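Long-range contact in ancestral D-type dye decolorizing peroxidase (Geotrichum candidum, PDB 7ANV), which probably uses its haem and hydrogen peroxide to oxidise dyes and other organic substrates, as dye-decolorizing peroxidases do: residues A[94-108]-A[238-252]. Residues are numbered along the deposited sequence; the frame is centred on the assembly and turned at random.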
loop_
_atom_site.group_PDB
_atom_site.type_symbol
_atom_site.label_atom_id
_atom_site.label_comp_id
_atom_site.label_asym_id
_atom_site.label_seq_id
_atom_site.Cartn_x
_atom_site.Cartn_y
_atom_site.Cartn_z
ATOM N N ILE A 94 18.171 -21.312 1.205
ATOM C CA ILE A 94 18.756 -20.141 0.494
ATOM C C ILE A 94 19.279 -19.183 1.555
ATOM O O ILE A 94 18.487 -18.698 2.367
ATOM C CB ILE A 94 17.741 -19.520 -0.474
ATOM C CG1 ILE A 94 17.401 -20.517 -1.584
ATOM C CG2 ILE A 94 18.279 -18.218 -1.033
ATOM C CD1 ILE A 94 16.171 -20.178 -2.376
ATOM N N ASN A 95 20.589 -18.972 1.586
ATOM C CA ASN A 95 21.244 -18.139 2.616
ATOM C C ASN A 95 20.891 -16.672 2.343
ATOM O O ASN A 95 21.368 -16.114 1.352
ATOM C CB ASN A 95 22.749 -18.387 2.616
ATOM C CG ASN A 95 23.468 -17.572 3.656
ATOM O OD1 ASN A 95 22.978 -16.536 4.089
ATOM N ND2 ASN A 95 24.673 -17.989 3.988
ATOM N N ASP A 96 20.119 -16.039 3.214
ATOM C CA ASP A 96 19.716 -14.635 2.954
ATOM C C ASP A 96 20.405 -13.720 3.972
ATOM O O ASP A 96 19.808 -12.729 4.369
ATOM C CB ASP A 96 18.195 -14.521 2.906
ATOM C CG ASP A 96 17.512 -14.827 4.217
ATOM O OD1 ASP A 96 18.132 -15.529 5.069
ATOM O OD2 ASP A 96 16.371 -14.385 4.372
ATOM N N ASP A 97 21.625 -14.049 4.378
ATOM C CA ASP A 97 22.402 -13.251 5.369
ATOM C C ASP A 97 22.553 -11.791 4.919
ATOM O O ASP A 97 22.558 -10.941 5.833
ATOM C CB ASP A 97 23.746 -13.909 5.672
ATOM C CG ASP A 97 23.593 -15.130 6.562
ATOM O OD1 ASP A 97 22.556 -15.224 7.258
ATOM O OD2 ASP A 97 24.492 -15.994 6.531
ATOM N N ASN A 98 22.630 -11.507 3.606
ATOM C CA ASN A 98 22.815 -10.150 3.004
ATOM C C ASN A 98 21.525 -9.635 2.343
ATOM O O ASN A 98 21.541 -8.545 1.702
ATOM C CB ASN A 98 23.914 -10.160 1.950
ATOM C CG ASN A 98 25.243 -10.660 2.486
ATOM O OD1 ASN A 98 25.388 -10.925 3.681
ATOM N ND2 ASN A 98 26.220 -10.799 1.601
ATOM N N LEU A 99 20.425 -10.354 2.471
ATOM C CA LEU A 99 19.151 -9.876 1.888
ATOM C C LEU A 99 18.411 -8.936 2.855
ATOM O O LEU A 99 18.038 -9.343 3.993
ATOM C CB LEU A 99 18.242 -11.028 1.492
ATOM C CG LEU A 99 17.031 -10.560 0.698
ATOM C CD1 LEU A 99 17.489 -9.895 -0.606
ATOM C CD2 LEU A 99 16.078 -11.695 0.414
ATOM N N GLY A 100 18.121 -7.733 2.369
ATOM C CA GLY A 100 17.415 -6.716 3.155
ATOM C C GLY A 100 18.136 -6.509 4.460
ATOM O O GLY A 100 19.386 -6.389 4.455
ATOM N N ASP A 101 17.362 -6.286 5.512
ATOM C CA ASP A 101 17.939 -5.920 6.837
ATOM C C ASP A 101 16.979 -6.535 7.831
ATOM O O ASP A 101 16.252 -7.511 7.390
ATOM C CB ASP A 101 18.248 -4.412 6.994
ATOM C CG ASP A 101 19.289 -4.098 8.056
ATOM O OD1 ASP A 101 19.410 -4.915 9.004
ATOM O OD2 ASP A 101 20.014 -3.050 7.929
ATOM N N THR A 102 17.069 -6.093 9.082
ATOM C CA THR A 102 16.380 -6.738 10.214
ATOM C C THR A 102 14.931 -6.915 9.773
ATOM O O THR A 102 14.377 -7.939 10.117
ATOM C CB THR A 102 16.622 -5.984 11.532
ATOM O OG1 THR A 102 18.039 -6.089 11.685
ATOM C CG2 THR A 102 15.911 -6.589 12.730
ATOM N N ALA A 103 14.316 -5.983 9.021
ATOM C CA ALA A 103 12.841 -6.047 8.910
ATOM C C ALA A 103 12.431 -7.353 8.218
ATOM O O ALA A 103 11.562 -8.053 8.725
ATOM C CB ALA A 103 12.247 -4.859 8.211
ATOM N N PHE A 104 12.962 -7.628 7.037
ATOM C CA PHE A 104 12.585 -8.824 6.270
ATOM C C PHE A 104 12.950 -10.070 7.084
ATOM O O PHE A 104 12.165 -11.030 7.175
ATOM C CB PHE A 104 13.301 -8.833 4.926
ATOM C CG PHE A 104 13.116 -10.107 4.145
ATOM C CD1 PHE A 104 11.942 -10.392 3.459
ATOM C CD2 PHE A 104 14.148 -11.025 4.087
ATOM C CE1 PHE A 104 11.795 -11.549 2.736
ATOM C CE2 PHE A 104 14.009 -12.187 3.346
ATOM C CZ PHE A 104 12.827 -12.463 2.679
ATOM N N LYS A 105 14.149 -10.066 7.670
ATOM C CA LYS A 105 14.656 -11.274 8.377
ATOM C C LYS A 105 13.785 -11.551 9.602
ATOM O O LYS A 105 13.542 -12.723 9.902
ATOM C CB LYS A 105 16.136 -11.116 8.746
ATOM C CG LYS A 105 17.057 -11.144 7.534
ATOM C CD LYS A 105 18.511 -10.771 7.858
ATOM C CE LYS A 105 19.408 -10.808 6.629
ATOM N NZ LYS A 105 20.352 -9.656 6.599
ATOM N N ALA A 106 13.316 -10.522 10.292
ATOM C CA ALA A 106 12.597 -10.670 11.573
ATOM C C ALA A 106 11.124 -11.053 11.336
ATOM O O ALA A 106 10.541 -11.725 12.239
ATOM C CB ALA A 106 12.745 -9.404 12.398
ATOM N N GLY A 107 10.552 -10.692 10.192
ATOM C CA GLY A 107 9.146 -10.963 9.855
ATOM C C GLY A 107 8.244 -9.878 10.402
ATOM O O GLY A 107 8.648 -9.166 11.364
ATOM N N GLN A 108 7.064 -9.721 9.839
ATOM C CA GLN A 108 6.172 -8.607 10.255
ATOM C C GLN A 108 5.611 -8.806 11.669
ATOM O O GLN A 108 5.341 -7.792 12.358
ATOM C CB GLN A 108 5.032 -8.447 9.261
ATOM C CG GLN A 108 4.324 -7.102 9.404
ATOM C CD GLN A 108 3.148 -6.987 8.469
ATOM O OE1 GLN A 108 1.979 -7.022 8.858
ATOM N NE2 GLN A 108 3.457 -6.914 7.192
ATOM N N ALA A 238 27.002 -5.060 -0.056
ATOM C CA ALA A 238 26.894 -6.424 -0.625
ATOM C C ALA A 238 25.403 -6.753 -0.805
ATOM O O ALA A 238 24.573 -6.203 -0.040
ATOM C CB ALA A 238 27.564 -7.421 0.283
ATOM N N ARG A 239 25.065 -7.484 -1.868
ATOM C CA ARG A 239 23.729 -8.113 -2.060
ATOM C C ARG A 239 24.032 -9.508 -2.589
ATOM O O ARG A 239 25.025 -9.697 -3.269
ATOM C CB ARG A 239 22.841 -7.317 -3.027
ATOM C CG ARG A 239 22.323 -5.962 -2.523
ATOM C CD ARG A 239 21.274 -5.958 -1.395
ATOM N NE ARG A 239 20.397 -4.755 -1.305
ATOM C CZ ARG A 239 19.290 -4.677 -0.520
ATOM N NH1 ARG A 239 18.969 -5.710 0.251
ATOM N NH2 ARG A 239 18.487 -3.606 -0.521
ATOM N N PRO A 240 23.180 -10.524 -2.373
ATOM C CA PRO A 240 23.356 -11.779 -3.104
ATOM C C PRO A 240 23.018 -11.483 -4.573
ATOM O O PRO A 240 22.139 -10.646 -4.862
ATOM C CB PRO A 240 22.419 -12.771 -2.421
ATOM C CG PRO A 240 21.580 -11.954 -1.425
ATOM C CD PRO A 240 21.983 -10.498 -1.525
ATOM N N SER A 241 23.656 -12.196 -5.491
ATOM C CA SER A 241 23.423 -12.003 -6.944
ATOM C C SER A 241 21.954 -12.347 -7.231
ATOM O O SER A 241 21.381 -11.659 -8.091
ATOM C CB SER A 241 24.360 -12.836 -7.779
ATOM O OG SER A 241 24.248 -14.193 -7.406
ATOM N N TRP A 242 21.377 -13.291 -6.492
ATOM C CA TRP A 242 19.973 -13.748 -6.711
ATOM C C TRP A 242 18.973 -12.653 -6.282
ATOM O O TRP A 242 17.746 -12.854 -6.503
ATOM C CB TRP A 242 19.643 -15.086 -6.041
ATOM C CG TRP A 242 19.898 -15.179 -4.573
ATOM C CD1 TRP A 242 20.980 -15.788 -4.008
ATOM C CD2 TRP A 242 19.052 -14.770 -3.481
ATOM N NE1 TRP A 242 20.916 -15.691 -2.645
ATOM C CE2 TRP A 242 19.735 -15.094 -2.295
ATOM C CE3 TRP A 242 17.811 -14.122 -3.385
ATOM C CZ2 TRP A 242 19.247 -14.787 -1.028
ATOM C CZ3 TRP A 242 17.321 -13.826 -2.131
ATOM C CH2 TRP A 242 18.016 -14.178 -0.966
ATOM N N ALA A 243 19.414 -11.577 -5.643
ATOM C CA ALA A 243 18.476 -10.517 -5.176
ATOM C C ALA A 243 18.376 -9.406 -6.212
ATOM O O ALA A 243 17.405 -8.627 -6.163
ATOM C CB ALA A 243 18.884 -9.990 -3.825
ATOM N N LYS A 244 19.293 -9.319 -7.161
ATOM C CA LYS A 244 19.214 -8.261 -8.185
ATOM C C LYS A 244 17.885 -8.330 -8.928
ATOM O O LYS A 244 17.469 -9.430 -9.342
ATOM C CB LYS A 244 20.352 -8.308 -9.214
ATOM C CG LYS A 244 20.317 -7.154 -10.201
ATOM C CD LYS A 244 21.698 -6.859 -10.734
ATOM C CE LYS A 244 21.769 -5.603 -11.578
ATOM N NZ LYS A 244 22.999 -5.643 -12.409
ATOM N N ASP A 245 17.255 -7.168 -9.052
ATOM C CA ASP A 245 16.027 -6.940 -9.845
ATOM C C ASP A 245 14.829 -7.573 -9.137
ATOM O O ASP A 245 13.817 -7.684 -9.769
ATOM C CB ASP A 245 16.178 -7.387 -11.307
ATOM C CG ASP A 245 16.881 -6.358 -12.202
ATOM O OD1 ASP A 245 17.008 -5.184 -11.788
ATOM O OD2 ASP A 245 17.286 -6.757 -13.294
ATOM N N GLY A 246 14.987 -7.977 -7.875
ATOM C CA GLY A 246 13.854 -8.304 -7.003
ATOM C C GLY A 246 13.430 -7.075 -6.224
ATOM O O GLY A 246 14.115 -6.041 -6.240
ATOM N N SER A 247 12.313 -7.179 -5.546
ATOM C CA SER A 247 11.780 -6.081 -4.716
ATOM C C SER A 247 11.134 -6.717 -3.482
ATOM O O SER A 247 10.547 -7.862 -3.581
ATOM C CB SER A 247 10.830 -5.219 -5.484
ATOM O OG SER A 247 10.462 -4.073 -4.729
ATOM N N PHE A 248 11.148 -6.002 -2.354
ATOM C CA PHE A 248 10.435 -6.450 -1.136
ATOM C C PHE A 248 8.961 -6.051 -1.234
ATOM O O PHE A 248 8.635 -4.880 -1.542
ATOM C CB PHE A 248 11.091 -5.880 0.118
ATOM C CG PHE A 248 12.466 -6.433 0.327
ATOM C CD1 PHE A 248 12.612 -7.633 0.995
ATOM C CD2 PHE A 248 13.591 -5.750 -0.118
ATOM C CE1 PHE A 248 13.874 -8.199 1.162
ATOM C CE2 PHE A 248 14.846 -6.313 0.065
ATOM C CZ PHE A 248 14.986 -7.501 0.745
ATOM N N LEU A 249 8.114 -7.057 -1.026
ATOM C CA LEU A 249 6.654 -6.969 -1.049
ATOM C C LEU A 249 6.184 -6.913 0.397
ATOM O O LEU A 249 6.264 -7.916 1.087
ATOM C CB LEU A 249 6.127 -8.217 -1.753
ATOM C CG LEU A 249 4.649 -8.256 -2.161
ATOM C CD1 LEU A 249 4.380 -9.439 -3.072
ATOM C CD2 LEU A 249 3.676 -8.265 -0.997
ATOM N N VAL A 250 5.622 -5.795 0.801
ATOM C CA VAL A 250 4.928 -5.669 2.108
ATOM C C VAL A 250 3.450 -5.948 1.882
ATOM O O VAL A 250 2.824 -5.221 1.102
ATOM C CB VAL A 250 5.125 -4.272 2.717
ATOM C CG1 VAL A 250 4.261 -4.138 3.963
ATOM C CG2 VAL A 250 6.601 -3.970 2.980
ATOM N N PHE A 251 2.913 -6.914 2.617
ATOM C CA PHE A 251 1.472 -7.216 2.631
ATOM C C PHE A 251 0.877 -6.836 3.989
ATOM O O PHE A 251 1.380 -7.296 4.992
ATOM C CB PHE A 251 1.222 -8.681 2.260
ATOM C CG PHE A 251 -0.245 -8.992 2.101
ATOM C CD1 PHE A 251 -1.020 -9.285 3.217
ATOM C CD2 PHE A 251 -0.845 -9.021 0.844
ATOM C CE1 PHE A 251 -2.386 -9.530 3.083
ATOM C CE2 PHE A 251 -2.215 -9.246 0.708
ATOM C CZ PHE A 251 -2.968 -9.511 1.823
ATOM N N ARG A 252 -0.206 -6.073 3.987
ATOM C CA ARG A 252 -1.014 -5.815 5.184
ATOM C C ARG A 252 -2.498 -5.958 4.854
ATOM O O ARG A 252 -2.978 -5.315 3.926
ATOM C CB ARG A 252 -0.800 -4.387 5.705
ATOM C CG ARG A 252 0.634 -4.016 5.989
ATOM C CD ARG A 252 1.021 -4.312 7.405
ATOM N NE ARG A 252 0.452 -3.349 8.336
ATOM C CZ ARG A 252 0.331 -3.508 9.659
ATOM N NH1 ARG A 252 0.608 -4.662 10.258
ATOM N NH2 ARG A 252 -0.098 -2.483 10.386
#
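L99 is wedged between three side chains of 238-252: CD2 meets the rim of the W242 indole 3.4 Å from CH2, CD1 rests on the methyl of A243, and CG lies at the edge of the F248 ring, 3.7 Å from CZ. The W242 indole is sandwiched, with CG2 of I94 over one face in a CH-pi contact and CB of P240, from its own segment, over the other; its CZ2 edge points at the carbonyl O of N95. F248 turns its CE1 edge onto one face of F104, in an offset edge-to-face pair with planes at 62°; CG of F104 stands anti to the backbone N (chi1 172°), which carries the ring out from helix 102-106 to F248. These contacts lay the loop and short helix 102-106 against the 3-10 segment 241-243 and the start of strand 247-256, an inner strand of the second of the two four-stranded antiparallel sheets of the DyP fold. Farther along, the extended Q108 spans two successive residues with its amide: NE2 donates to O of F251 (3.0 Å), while OE1 accepts from NH1 of R252 (3.1 Å), the donor standing above the carbonyl plane. R252, near the haem, also forms a salt bridge with D117. A leucine in place of Q108 would probably leave the F251 carbonyl without this donor and the R252 guanidinium with one partner fewer.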